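Local coordinates for protein N-alpha-acetyltransferase 35, NatC auxiliary subunit (Saccharomyces cerevisiae, PDB 6YGA) that serves as the auxiliary subunit of the NatC N-terminal acetyltransferase, the complex that acetylates the N-terminal methionine of the L-A virus Gag protein, at residues B[98-103]-B[153-158]; B[91-96]-B[149-154]. All coordinates share one frame; numbering follows the deposited sequence.

Interaction 1 (B[98-103]-B[153-158]); sequences RCVISW and LGVCYL
The bond from Tyr-157 N to Leu-153 O, at 2.9 Å the shortest backbone hydrogen bond within the two segments, belongs to the helix whose residues Val-155 and Leu-158 meet Val-100. No hydrogen bond crosses between the segments. The contact is apolar packing between two helices, 85-104 and 142-167, that run in the same general direction in the all-helical part of the Mak10 family region. Their backbones come nearest at Val-100 and Val-155, whose CA atoms are 8.1 Å apart, and 139 Å² of surface is buried between the segments.

Val-100 works as a fork. With CG1 anti to the backbone N (chi1 172°), its two methyls separate along the partner helix and each finds a different residue. CG2 meets Val-155 CG1 at 3.9 Å, the two valines passing flank to flank and pointing opposite ways. CG1 instead meets Leu-158 tip to tip, at 3.8 Å from CD2. Leu-158 can reach this far because its CG lies anti to the backbone N and CD2 continues the chain in extended form, trans to CA. Val-155 and Leu-158 are three residues apart, so they stand about one turn apart on the face that receives the fork.

All three touching residues are buried. Beyond them Trp-103 leans across toward helix 142-167, where its side chain touches Thr-159 and Val-162, and its NE1 is hydrogen-bonded to the carbonyl oxygen of Asn-178, which satisfies the indole's polar atom. On the far side of helix 142-167, Tyr-157 hydrogen-bonds Glu-234 through its OH. Within the two segments the indole stays slightly apart from the valine and leucine cluster, Trp-103 CZ3 lying 5.1 Å from Leu-158 CD2.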
loop_
_atom_site.group_PDB
_atom_site.type_symbol
_atom_site.label_atom_id
_atom_site.label_comp_id
_atom_site.label_asym_id
_atom_site.label_seq_id
_atom_site.Cartn_x
_atom_site.Cartn_y
_atom_site.Cartn_z
ATOM N N ARG B 98 -7.531 -21.697 7.210
ATOM C CA ARG B 98 -6.196 -21.146 7.004
ATOM C C ARG B 98 -6.079 -20.479 5.639
ATOM O O ARG B 98 -5.237 -19.592 5.456
ATOM C CB ARG B 98 -5.135 -22.233 7.188
ATOM C CG ARG B 98 -4.960 -22.648 8.645
ATOM C CD ARG B 98 -3.926 -23.748 8.840
ATOM N NE ARG B 98 -4.265 -24.976 8.130
ATOM C CZ ARG B 98 -3.547 -25.484 7.133
ATOM N NH1 ARG B 98 -2.441 -24.874 6.731
ATOM N NH2 ARG B 98 -3.932 -26.608 6.544
ATOM N N CYS B 99 -6.917 -20.877 4.676
ATOM C CA CYS B 99 -7.010 -20.120 3.432
ATOM C C CYS B 99 -7.586 -18.731 3.685
ATOM O O CYS B 99 -7.178 -17.756 3.042
ATOM C CB CYS B 99 -7.856 -20.878 2.408
ATOM S SG CYS B 99 -6.998 -22.227 1.560
ATOM N N VAL B 100 -8.533 -18.622 4.620
ATOM C CA VAL B 100 -9.072 -17.314 4.990
ATOM C C VAL B 100 -7.970 -16.428 5.560
ATOM O O VAL B 100 -7.876 -15.239 5.229
ATOM C CB VAL B 100 -10.241 -17.480 5.980
ATOM C CG1 VAL B 100 -10.691 -16.127 6.516
ATOM C CG2 VAL B 100 -11.405 -18.207 5.317
ATOM N N ILE B 101 -7.109 -16.998 6.405
ATOM C CA ILE B 101 -6.014 -16.233 6.999
ATOM C C ILE B 101 -5.019 -15.803 5.927
ATOM O O ILE B 101 -4.590 -14.645 5.886
ATOM C CB ILE B 101 -5.331 -17.054 8.107
ATOM C CG1 ILE B 101 -6.314 -17.346 9.246
ATOM C CG2 ILE B 101 -4.098 -16.333 8.633
ATOM C CD1 ILE B 101 -5.791 -18.331 10.279
ATOM N N SER B 102 -4.641 -16.731 5.041
ATOM C CA SER B 102 -3.707 -16.404 3.967
ATOM C C SER B 102 -4.248 -15.283 3.086
ATOM O O SER B 102 -3.486 -14.433 2.605
ATOM C CB SER B 102 -3.421 -17.656 3.135
ATOM O OG SER B 102 -2.461 -17.414 2.124
ATOM N N TRP B 103 -5.566 -15.258 2.878
ATOM C CA TRP B 103 -6.188 -14.239 2.040
ATOM C C TRP B 103 -6.122 -12.862 2.697
ATOM O O TRP B 103 -5.670 -11.891 2.078
ATOM C CB TRP B 103 -7.636 -14.643 1.751
ATOM C CG TRP B 103 -8.480 -13.602 1.087
ATOM C CD1 TRP B 103 -8.081 -12.689 0.156
ATOM C CD2 TRP B 103 -9.876 -13.367 1.309
ATOM N NE1 TRP B 103 -9.143 -11.899 -0.217
ATOM C CE2 TRP B 103 -10.256 -12.296 0.477
ATOM C CE3 TRP B 103 -10.841 -13.959 2.130
ATOM C CZ2 TRP B 103 -11.556 -11.804 0.441
ATOM C CZ3 TRP B 103 -12.131 -13.471 2.093
ATOM C CH2 TRP B 103 -12.478 -12.403 1.255
ATOM N N LEU B 153 -20.817 -22.560 3.764
ATOM C CA LEU B 153 -21.774 -21.459 3.760
ATOM C C LEU B 153 -21.315 -20.326 4.669
ATOM O O LEU B 153 -21.524 -19.147 4.357
ATOM C CB LEU B 153 -23.152 -21.964 4.181
ATOM C CG LEU B 153 -24.295 -20.956 4.083
ATOM C CD1 LEU B 153 -24.450 -20.466 2.651
ATOM C CD2 LEU B 153 -25.591 -21.573 4.588
ATOM N N GLY B 154 -20.690 -20.661 5.799
ATOM C CA GLY B 154 -20.211 -19.623 6.697
ATOM C C GLY B 154 -19.097 -18.797 6.085
ATOM O O GLY B 154 -19.104 -17.565 6.160
ATOM N N VAL B 155 -18.124 -19.467 5.464
ATOM C CA VAL B 155 -17.031 -18.755 4.811
ATOM C C VAL B 155 -17.548 -17.958 3.617
ATOM O O VAL B 155 -17.116 -16.823 3.381
ATOM C CB VAL B 155 -15.920 -19.742 4.409
ATOM C CG1 VAL B 155 -14.821 -19.032 3.636
ATOM C CG2 VAL B 155 -15.346 -20.417 5.645
ATOM N N CYS B 156 -18.484 -18.526 2.851
ATOM C CA CYS B 156 -19.056 -17.783 1.732
ATOM C C CYS B 156 -19.818 -16.560 2.223
ATOM O O CYS B 156 -19.821 -15.514 1.562
ATOM C CB CYS B 156 -19.966 -18.682 0.895
ATOM S SG CYS B 156 -19.109 -19.885 -0.149
ATOM N N TYR B 157 -20.471 -16.670 3.383
ATOM C CA TYR B 157 -21.107 -15.500 3.979
ATOM C C TYR B 157 -20.064 -14.466 4.385
ATOM O O TYR B 157 -20.309 -13.258 4.296
ATOM C CB TYR B 157 -21.956 -15.909 5.184
ATOM C CG TYR B 157 -22.824 -14.789 5.716
ATOM C CD1 TYR B 157 -24.103 -14.580 5.216
ATOM C CD2 TYR B 157 -22.361 -13.936 6.710
ATOM C CE1 TYR B 157 -24.899 -13.555 5.692
ATOM C CE2 TYR B 157 -23.150 -12.908 7.193
ATOM C CZ TYR B 157 -24.417 -12.723 6.680
ATOM O OH TYR B 157 -25.203 -11.701 7.157
ATOM N N LEU B 158 -18.890 -14.925 4.826
ATOM C CA LEU B 158 -17.830 -14.003 5.220
ATOM C C LEU B 158 -17.329 -13.196 4.030
ATOM O O LEU B 158 -17.234 -11.964 4.096
ATOM C CB LEU B 158 -16.678 -14.773 5.866
ATOM C CG LEU B 158 -15.451 -13.944 6.246
ATOM C CD1 LEU B 158 -15.754 -13.037 7.435
ATOM C CD2 LEU B 158 -14.264 -14.848 6.539
#

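Interaction 2 (B[91-96]-B[149-154]); sequences AIADRL and GSCILG
Leu-96 and Ile-152 make the tighter of two apolar touches, Leu-96 CD2 lying 3.6 Å from Ile-152 CD1. The leucine and isoleucine lie roughly perpendicular, and the touch is between terminal methyls. Leu-96 reaches over in extended form, its CG anti to the backbone N (chi1 178°) and CD2 trans to CA. Its other methyl stands further back, Leu-96 CD1 being 5.2 Å from Ile-152 CD1. Ile-152 gets there by bending: its CB bond does not point at the opposite helix, but CG1 sits beside the backbone N (chi1 -54°) and a second turn about CB-CG1 (chi2 -63°) swings CD1 across.

The second touch is looser, from Ala-93 CB to Cys-151 SG at 4.2 Å. Consistent with their small side chains, the CA atoms of Ala-93 and Cys-151 come to 6.8 Å, the nearest pair of the two segments. Ala-93 and Leu-96 stand about one turn apart on helix 85-104, whereas Cys-151 and Ile-152 are adjacent on helix 142-167. No hydrogen bond crosses between the segments, and all four touching residues are buried.

Adjacent residues are held by polar bonds of their own: Asp-94 pairs through OD2 with Arg-98 NH2 in a salt bridge and through OD1 with Tyr-297 OH, while Ser-150 OG is hydrogen-bonded to Ser-203 OG of helix 193-209. Helix 215-231 lies against Ala-93 through Ile-223 and against Cys-151 through Leu-224 and Ile-227, while helix 118-129 packs Tyr-119, Thr-120 and Leu-123 on Ile-152.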
loop_
_atom_site.group_PDB
_atom_site.type_symbol
_atom_site.label_atom_id
_atom_site.label_comp_id
_atom_site.label_asym_id
_atom_site.label_seq_id
_atom_site.Cartn_x
_atom_site.Cartn_y
_atom_site.Cartn_z
ATOM N N ALA B 91 -10.131 -31.944 8.084
ATOM C CA ALA B 91 -8.977 -31.418 7.359
ATOM C C ALA B 91 -9.403 -30.422 6.287
ATOM O O ALA B 91 -8.704 -29.433 6.040
ATOM C CB ALA B 91 -8.175 -32.563 6.742
ATOM N N ILE B 92 -10.541 -30.672 5.635
ATOM C CA ILE B 92 -11.063 -29.733 4.645
ATOM C C ILE B 92 -11.415 -28.404 5.306
ATOM O O ILE B 92 -11.031 -27.332 4.826
ATOM C CB ILE B 92 -12.277 -30.343 3.921
ATOM C CG1 ILE B 92 -11.844 -31.460 2.970
ATOM C CG2 ILE B 92 -13.041 -29.285 3.148
ATOM C CD1 ILE B 92 -13.006 -32.180 2.313
ATOM N N ALA B 93 -12.145 -28.458 6.423
ATOM C CA ALA B 93 -12.532 -27.227 7.105
ATOM C C ALA B 93 -11.312 -26.482 7.632
ATOM O O ALA B 93 -11.258 -25.249 7.575
ATOM C CB ALA B 93 -13.505 -27.537 8.241
ATOM N N ASP B 94 -10.321 -27.214 8.143
ATOM C CA ASP B 94 -9.128 -26.568 8.679
ATOM C C ASP B 94 -8.385 -25.786 7.605
ATOM O O ASP B 94 -8.023 -24.622 7.808
ATOM C CB ASP B 94 -8.210 -27.609 9.313
ATOM C CG ASP B 94 -6.804 -27.095 9.505
ATOM O OD1 ASP B 94 -6.620 -26.148 10.297
ATOM O OD2 ASP B 94 -5.882 -27.636 8.860
ATOM N N ARG B 95 -8.140 -26.413 6.452
ATOM C CA ARG B 95 -7.396 -25.736 5.395
ATOM C C ARG B 95 -8.170 -24.538 4.860
ATOM O O ARG B 95 -7.575 -23.513 4.506
ATOM C CB ARG B 95 -7.063 -26.716 4.272
ATOM C CG ARG B 95 -6.483 -26.054 3.036
ATOM C CD ARG B 95 -5.596 -27.000 2.256
ATOM N NE ARG B 95 -5.077 -26.359 1.054
ATOM C CZ ARG B 95 -4.119 -26.867 0.285
ATOM N NH1 ARG B 95 -3.563 -28.031 0.592
ATOM N NH2 ARG B 95 -3.714 -26.206 -0.789
ATOM N N LEU B 96 -9.498 -24.643 4.802
ATOM C CA LEU B 96 -10.303 -23.514 4.349
ATOM C C LEU B 96 -10.156 -22.320 5.286
ATOM O O LEU B 96 -10.052 -21.176 4.829
ATOM C CB LEU B 96 -11.767 -23.931 4.225
ATOM C CG LEU B 96 -12.740 -22.827 3.809
ATOM C CD1 LEU B 96 -12.421 -22.313 2.414
ATOM C CD2 LEU B 96 -14.172 -23.325 3.889
ATOM N N GLY B 149 -21.138 -28.614 4.608
ATOM C CA GLY B 149 -21.935 -27.634 3.886
ATOM C C GLY B 149 -22.160 -26.364 4.683
ATOM O O GLY B 149 -22.133 -25.261 4.134
ATOM N N SER B 150 -22.380 -26.503 5.993
ATOM C CA SER B 150 -22.530 -25.325 6.841
ATOM C C SER B 150 -21.225 -24.543 6.928
ATOM O O SER B 150 -21.236 -23.306 6.944
ATOM C CB SER B 150 -23.008 -25.737 8.233
ATOM O OG SER B 150 -22.043 -26.541 8.889
ATOM N N CYS B 151 -20.089 -25.245 6.986
ATOM C CA CYS B 151 -18.793 -24.570 6.999
ATOM C C CYS B 151 -18.611 -23.716 5.754
ATOM O O CYS B 151 -18.279 -22.528 5.843
ATOM C CB CYS B 151 -17.661 -25.591 7.102
ATOM S SG CYS B 151 -17.555 -26.487 8.655
ATOM N N ILE B 152 -18.819 -24.313 4.578
ATOM C CA ILE B 152 -18.649 -23.585 3.325
ATOM C C ILE B 152 -19.586 -22.388 3.275
ATOM O O ILE B 152 -19.212 -21.305 2.810
ATOM C CB ILE B 152 -18.875 -24.528 2.130
ATOM C CG1 ILE B 152 -17.977 -25.765 2.236
ATOM C CG2 ILE B 152 -18.642 -23.794 0.823
ATOM C CD1 ILE B 152 -16.495 -25.469 2.192
ATOM N N LEU B 153 -20.817 -22.560 3.764
ATOM C CA LEU B 153 -21.774 -21.459 3.760
ATOM C C LEU B 153 -21.315 -20.326 4.669
ATOM O O LEU B 153 -21.524 -19.147 4.357
ATOM C CB LEU B 153 -23.152 -21.964 4.181
ATOM C CG LEU B 153 -24.295 -20.956 4.083
ATOM C CD1 LEU B 153 -24.450 -20.466 2.651
ATOM C CD2 LEU B 153 -25.591 -21.573 4.588
ATOM N N GLY B 154 -20.690 -20.661 5.799
ATOM C CA GLY B 154 -20.211 -19.623 6.697
ATOM C C GLY B 154 -19.097 -18.797 6.085
ATOM O O GLY B 154 -19.104 -17.565 6.160
#

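In the fold
From the N terminus, helix 85-104 supplies 91-96 and then 98-103. The chain next passes through helix 118-129 and enters helix 142-167, where 149-154 and 153-158 follow in the same order. Interaction 2 closes a loop of 52 intervening residues and interaction 1 one of 49; the two loops overlap without nesting, as expected for two helices running the same way side by side. The contacts share Leu-153 and Gly-154, lie about 8 Å apart between centres, and are joined by packing of Leu-96 CD2 against Val-155 CG2. Together they form one continuous apolar seam along a single helix pair.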